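PDB 2IMP: lactaldehyde dehydrogenase from Escherichia coli, which catalyses the NAD-dependent, irreversible oxidation of L-lactaldehyde to L-lactate and also oxidises glycolaldehyde, serving the degradation of L-fucose and L-rhamnose. Local coordinates for residues 141-153 with 216-229. Numbering follows the deposited sequence.
Sequences RALGVTTGILPWN and LAGNPKVAMVSMTG. With NAI (1,4-dihydronicotinamide adenine dinucleotide), chain D.
Ser226 O is gripped by Ile149 N at 2.8 Å and touched by the CA-H of Gly148, whose CA comes to 3.2 Å on a residue without a side chain. Thr147 N likewise reaches Met224 O at 3.0 Å. With Ser226 N and Thr228 N bonding back to Thr147 O and Ile149 O, they join parallel strands of the NAD-binding domain. Thr147 also ties the strand to the end of helix 209-218: with OG1 between its backbone N and carbonyl carbon (chi1 62°), the hydroxyl donates to Leu216 O at 2.9 Å from above the carbonyl plane, while CG2 touches Val222 CG2 at 3.6 Å. A valine in its place would probably leave Leu216 O without this donor and weaken the join between helix and strand. Ile149, branched and apolar, rests CD1 on Val225 CG2 and brings CG2 to 3.3 Å from O4B, the ring oxygen of the NADH adenine ribose. Pro151 packs CB, CG and CD on Thr228 O; Gly229 has backbone angles that disfavour a CB, which would also strike NAI O3. Leu150 O accepts from NAI O3B at 2.6 Å; together these contacts place the cofactor at the carboxyl ends of parallel strands, as in Rossmann-like folds.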
loop_
_atom_site.group_PDB
_atom_site.type_symbol
_atom_site.label_atom_id
_atom_site.label_comp_id
_atom_site.label_asym_id
_atom_site.label_seq_id
_atom_site.Cartn_x
_atom_site.Cartn_y
_atom_site.Cartn_z
ATOM N N ARG A 141 14.688 -6.434 -2.301
ATOM C CA ARG A 141 15.789 -7.359 -2.056
ATOM C C ARG A 141 16.398 -7.223 -0.659
ATOM O O ARG A 141 16.234 -6.197 -0.006
ATOM C CB ARG A 141 16.916 -7.133 -3.073
ATOM C CG ARG A 141 16.493 -7.046 -4.530
ATOM C CD ARG A 141 15.914 -8.351 -5.037
ATOM N NE ARG A 141 15.835 -8.361 -6.495
ATOM C CZ ARG A 141 15.173 -9.269 -7.210
ATOM N NH1 ARG A 141 14.518 -10.251 -6.605
ATOM N NH2 ARG A 141 15.171 -9.196 -8.536
ATOM N N ALA A 142 17.097 -8.263 -0.215
ATOM C CA ALA A 142 17.764 -8.210 1.073
ATOM C C ALA A 142 18.972 -7.244 1.017
ATOM O O ALA A 142 19.471 -6.941 -0.068
ATOM C CB ALA A 142 18.242 -9.600 1.467
ATOM N N LEU A 143 19.409 -6.754 2.167
ATOM C CA LEU A 143 20.564 -5.871 2.200
ATOM C C LEU A 143 21.863 -6.671 2.059
ATOM O O LEU A 143 22.818 -6.238 1.423
ATOM C CB LEU A 143 20.609 -5.096 3.519
ATOM C CG LEU A 143 19.348 -4.327 3.893
ATOM C CD1 LEU A 143 19.589 -3.545 5.192
ATOM C CD2 LEU A 143 18.980 -3.388 2.737
ATOM N N GLY A 144 21.859 -7.852 2.664
ATOM C CA GLY A 144 23.022 -8.716 2.633
ATOM C C GLY A 144 23.371 -9.054 4.065
ATOM O O GLY A 144 22.579 -9.683 4.764
ATOM N N VAL A 145 24.553 -8.638 4.503
ATOM C CA VAL A 145 24.982 -8.887 5.874
ATOM C C VAL A 145 24.636 -7.732 6.820
ATOM O O VAL A 145 24.986 -6.587 6.549
ATOM C CB VAL A 145 26.508 -9.110 5.963
ATOM C CG1 VAL A 145 26.939 -9.183 7.430
ATOM C CG2 VAL A 145 26.897 -10.393 5.229
ATOM N N THR A 146 23.948 -8.040 7.913
ATOM C CA THR A 146 23.592 -7.020 8.885
ATOM C C THR A 146 24.116 -7.342 10.297
ATOM O O THR A 146 24.430 -8.499 10.609
ATOM C CB THR A 146 22.043 -6.804 8.970
ATOM O OG1 THR A 146 21.427 -7.917 9.632
ATOM C CG2 THR A 146 21.437 -6.669 7.564
ATOM N N THR A 147 24.229 -6.315 11.131
ATOM C CA THR A 147 24.698 -6.520 12.487
ATOM C C THR A 147 23.776 -5.882 13.528
ATOM O O THR A 147 23.080 -4.900 13.241
ATOM C CB THR A 147 26.145 -5.985 12.682
ATOM O OG1 THR A 147 26.180 -4.570 12.450
ATOM C CG2 THR A 147 27.099 -6.663 11.703
ATOM N N GLY A 148 23.767 -6.465 14.721
ATOM C CA GLY A 148 22.931 -5.957 15.785
ATOM C C GLY A 148 23.704 -5.810 17.077
ATOM O O GLY A 148 24.367 -6.738 17.542
ATOM N N ILE A 149 23.624 -4.621 17.647
ATOM C CA ILE A 149 24.282 -4.314 18.901
ATOM C C ILE A 149 23.213 -4.045 19.979
ATOM O O ILE A 149 22.448 -3.083 19.873
ATOM C CB ILE A 149 25.209 -3.100 18.706
ATOM C CG1 ILE A 149 26.206 -3.409 17.580
ATOM C CG2 ILE A 149 25.932 -2.780 19.988
ATOM C CD1 ILE A 149 27.094 -2.247 17.182
ATOM N N LEU A 150 23.162 -4.900 20.995
ATOM C CA LEU A 150 22.123 -4.793 22.012
ATOM C C LEU A 150 22.484 -4.173 23.381
ATOM O O LEU A 150 23.621 -4.251 23.840
ATOM C CB LEU A 150 21.519 -6.178 22.246
ATOM C CG LEU A 150 21.440 -7.078 21.010
ATOM C CD1 LEU A 150 20.886 -8.431 21.430
ATOM C CD2 LEU A 150 20.572 -6.434 19.924
ATOM N N PRO A 151 21.483 -3.566 24.041
ATOM C CA PRO A 151 21.594 -2.917 25.347
ATOM C C PRO A 151 21.256 -3.933 26.467
ATOM O O PRO A 151 20.904 -5.080 26.178
ATOM C CB PRO A 151 20.555 -1.813 25.252
ATOM C CG PRO A 151 19.434 -2.526 24.565
ATOM C CD PRO A 151 20.157 -3.302 23.451
ATOM N N TRP A 152 21.358 -3.502 27.724
ATOM C CA TRP A 152 21.050 -4.388 28.851
ATOM C C TRP A 152 19.549 -4.513 29.182
ATOM O O TRP A 152 19.134 -5.482 29.815
ATOM C CB TRP A 152 21.770 -3.941 30.120
ATOM C CG TRP A 152 21.412 -2.577 30.522
ATOM C CD1 TRP A 152 22.048 -1.518 30.180
ATOM C CD2 TRP A 152 20.278 -2.149 31.297
ATOM N NE1 TRP A 152 21.440 -0.376 30.671
ATOM C CE2 TRP A 152 20.347 -0.739 31.374
ATOM C CE3 TRP A 152 19.245 -2.804 31.932
ATOM C CZ2 TRP A 152 19.397 0.024 32.045
ATOM C CZ3 TRP A 152 18.299 -2.052 32.598
ATOM C CH2 TRP A 152 18.387 -0.644 32.658
ATOM N N ASN A 153 18.761 -3.520 28.773
ATOM C CA ASN A 153 17.319 -3.535 29.012
ATOM C C ASN A 153 16.568 -4.322 27.911
ATOM O O ASN A 153 16.791 -4.093 26.722
ATOM C CB ASN A 153 16.788 -2.099 29.094
ATOM C CG ASN A 153 15.432 -2.018 29.772
ATOM O OD1 ASN A 153 15.252 -2.518 30.883
ATOM N ND2 ASN A 153 14.469 -1.382 29.108
ATOM N N LEU A 216 31.534 -4.182 14.211
ATOM C CA LEU A 216 30.238 -4.496 13.628
ATOM C C LEU A 216 29.625 -3.272 12.905
ATOM O O LEU A 216 28.761 -3.406 12.037
ATOM C CB LEU A 216 29.279 -5.011 14.709
ATOM C CG LEU A 216 29.672 -6.337 15.379
ATOM C CD1 LEU A 216 28.638 -6.712 16.429
ATOM C CD2 LEU A 216 29.795 -7.444 14.339
ATOM N N ALA A 217 30.098 -2.089 13.280
ATOM C CA ALA A 217 29.637 -0.854 12.665
ATOM C C ALA A 217 30.541 -0.369 11.506
ATOM O O ALA A 217 30.055 0.196 10.520
ATOM C CB ALA A 217 29.523 0.249 13.723
ATOM N N GLY A 218 31.841 -0.629 11.632
ATOM C CA GLY A 218 32.793 -0.185 10.630
ATOM C C GLY A 218 33.250 -1.148 9.554
ATOM O O GLY A 218 33.929 -0.737 8.616
ATOM N N ASN A 219 32.914 -2.425 9.668
ATOM C CA ASN A 219 33.328 -3.374 8.641
ATOM C C ASN A 219 32.609 -3.123 7.288
ATOM O O ASN A 219 31.380 -3.064 7.229
ATOM C CB ASN A 219 33.074 -4.803 9.120
ATOM C CG ASN A 219 33.685 -5.839 8.202
ATOM O OD1 ASN A 219 33.293 -5.962 7.040
ATOM N ND2 ASN A 219 34.657 -6.587 8.717
ATOM N N PRO A 220 33.380 -2.969 6.199
ATOM C CA PRO A 220 32.839 -2.716 4.857
ATOM C C PRO A 220 31.858 -3.769 4.287
ATOM O O PRO A 220 31.098 -3.475 3.368
ATOM C CB PRO A 220 34.099 -2.568 3.998
ATOM C CG PRO A 220 35.079 -3.468 4.685
ATOM C CD PRO A 220 34.842 -3.150 6.150
ATOM N N LYS A 221 31.882 -4.982 4.823
ATOM C CA LYS A 221 30.978 -6.015 4.338
ATOM C C LYS A 221 29.560 -5.922 4.935
ATOM O O LYS A 221 28.637 -6.602 4.485
ATOM C CB LYS A 221 31.557 -7.398 4.625
ATOM C CG LYS A 221 32.869 -7.675 3.916
ATOM C CD LYS A 221 33.353 -9.080 4.213
ATOM C CE LYS A 221 34.611 -9.401 3.432
ATOM N NZ LYS A 221 34.977 -10.821 3.608
ATOM N N VAL A 222 29.415 -5.089 5.959
ATOM C CA VAL A 222 28.124 -4.900 6.609
ATOM C C VAL A 222 27.217 -3.904 5.848
ATOM O O VAL A 222 27.597 -2.757 5.651
ATOM C CB VAL A 222 28.307 -4.392 8.065
ATOM C CG1 VAL A 222 26.951 -4.095 8.700
ATOM C CG2 VAL A 222 29.059 -5.439 8.886
ATOM N N ALA A 223 26.047 -4.362 5.409
ATOM C CA ALA A 223 25.113 -3.498 4.695
ATOM C C ALA A 223 24.362 -2.527 5.645
ATOM O O ALA A 223 24.045 -1.394 5.286
ATOM C CB ALA A 223 24.112 -4.344 3.923
ATOM N N MET A 224 24.094 -2.996 6.858
ATOM C CA MET A 224 23.423 -2.181 7.857
ATOM C C MET A 224 23.740 -2.576 9.304
ATOM O O MET A 224 23.807 -3.761 9.636
ATOM C CB MET A 224 21.894 -2.220 7.670
ATOM C CG MET A 224 21.124 -1.387 8.717
ATOM S SD MET A 224 19.329 -1.235 8.449
ATOM C CE MET A 224 18.750 -2.841 9.101
ATOM N N VAL A 225 23.967 -1.571 10.140
ATOM C CA VAL A 225 24.204 -1.809 11.545
ATOM C C VAL A 225 23.003 -1.331 12.384
ATOM O O VAL A 225 22.578 -0.180 12.280
ATOM C CB VAL A 225 25.504 -1.113 12.057
ATOM C CG1 VAL A 225 25.445 0.396 11.823
ATOM C CG2 VAL A 225 25.687 -1.413 13.550
ATOM N N SER A 226 22.438 -2.243 13.165
ATOM C CA SER A 226 21.303 -1.923 14.011
ATOM C C SER A 226 21.669 -1.921 15.491
ATOM O O SER A 226 22.265 -2.875 15.990
ATOM C CB SER A 226 20.164 -2.918 13.776
ATOM O OG SER A 226 19.077 -2.641 14.645
ATOM N N MET A 227 21.314 -0.849 16.185
ATOM C CA MET A 227 21.642 -0.751 17.591
ATOM C C MET A 227 20.612 -0.031 18.467
ATOM O O MET A 227 19.964 0.928 18.045
ATOM C CB MET A 227 23.014 -0.075 17.750
ATOM C CG MET A 227 23.396 0.288 19.184
ATOM S SD MET A 227 22.889 1.957 19.679
ATOM C CE MET A 227 23.531 2.029 21.354
ATOM N N THR A 228 20.469 -0.534 19.683
ATOM C CA THR A 228 19.586 0.057 20.664
ATOM C C THR A 228 20.365 0.350 21.960
ATOM O O THR A 228 21.167 -0.486 22.390
ATOM C CB THR A 228 18.401 -0.870 20.971
ATOM O OG1 THR A 228 17.650 -1.091 19.769
ATOM C CG2 THR A 228 17.493 -0.245 22.024
ATOM N N GLY A 229 20.157 1.530 22.540
ATOM C CA GLY A 229 20.865 1.889 23.760
ATOM C C GLY A 229 21.057 3.384 23.973
ATOM O O GLY A 229 20.165 4.175 23.671
HETATM P PA NAI D . 24.991 1.550 25.676
HETATM O O1A NAI D . 25.004 2.365 24.450
HETATM O O2A NAI D . 26.049 1.985 26.695
HETATM O O5B NAI D . 25.200 0.016 25.284
HETATM C C5B NAI D . 24.385 -0.678 24.352
HETATM C C4B NAI D . 25.223 -1.508 23.366
HETATM O O4B NAI D . 26.077 -0.677 22.578
HETATM C C3B NAI D . 26.155 -2.533 24.032
HETATM O O3B NAI D . 26.104 -3.770 23.326
HETATM C C2B NAI D . 27.502 -1.842 23.992
HETATM O O2B NAI D . 28.623 -2.680 24.099
HETATM C C1B NAI D . 27.436 -1.093 22.685
HETATM N N9A NAI D . 28.353 0.083 22.614
HETATM C C8A NAI D . 28.698 1.026 23.581
HETATM N N7A NAI D . 29.586 1.910 23.032
HETATM C C5A NAI D . 29.813 1.552 21.749
HETATM C C6A NAI D . 30.621 2.095 20.727
HETATM N N6A NAI D . 31.369 3.174 20.948
HETATM N N1A NAI D . 30.640 1.479 19.467
HETATM C C2A NAI D . 29.860 0.340 19.220
HETATM N N3A NAI D . 29.057 -0.193 20.241
HETATM C C4A NAI D . 29.035 0.408 21.478
HETATM O O3 NAI D . 23.503 1.692 26.260
HETATM P PN NAI D . 22.832 0.845 27.458
HETATM O O1N NAI D . 22.997 -0.602 27.239
HETATM O O2N NAI D . 21.429 1.360 27.613
HETATM O O5D NAI D . 23.702 1.376 28.716
HETATM C C5D NAI D . 24.721 0.659 29.366
HETATM C C4D NAI D . 25.285 1.565 30.436
HETATM O O4D NAI D . 26.485 0.991 30.946
HETATM C C3D NAI D . 25.644 3.054 30.229
HETATM O O3D NAI D . 24.679 3.880 30.853
HETATM C C2D NAI D . 27.021 3.232 30.812
HETATM O O2D NAI D . 27.164 4.435 31.533
HETATM C C1D NAI D . 27.187 1.991 31.654
HETATM N N1N NAI D . 28.636 1.672 31.858
HETATM C C2N NAI D . 29.275 0.910 30.874
HETATM C C3N NAI D . 30.648 0.578 31.024
HETATM C C7N NAI D . 31.357 -0.249 29.974
HETATM O O7N NAI D . 32.699 -0.555 30.158
HETATM N N7N NAI D . 30.759 -0.703 28.871
HETATM C C4N NAI D . 31.345 1.036 32.191
HETATM C C5N NAI D . 30.676 1.813 33.182
HETATM C C6N NAI D . 29.309 2.122 32.998
HETATM O O HOH W 1 26.493 -7.140 3.006
#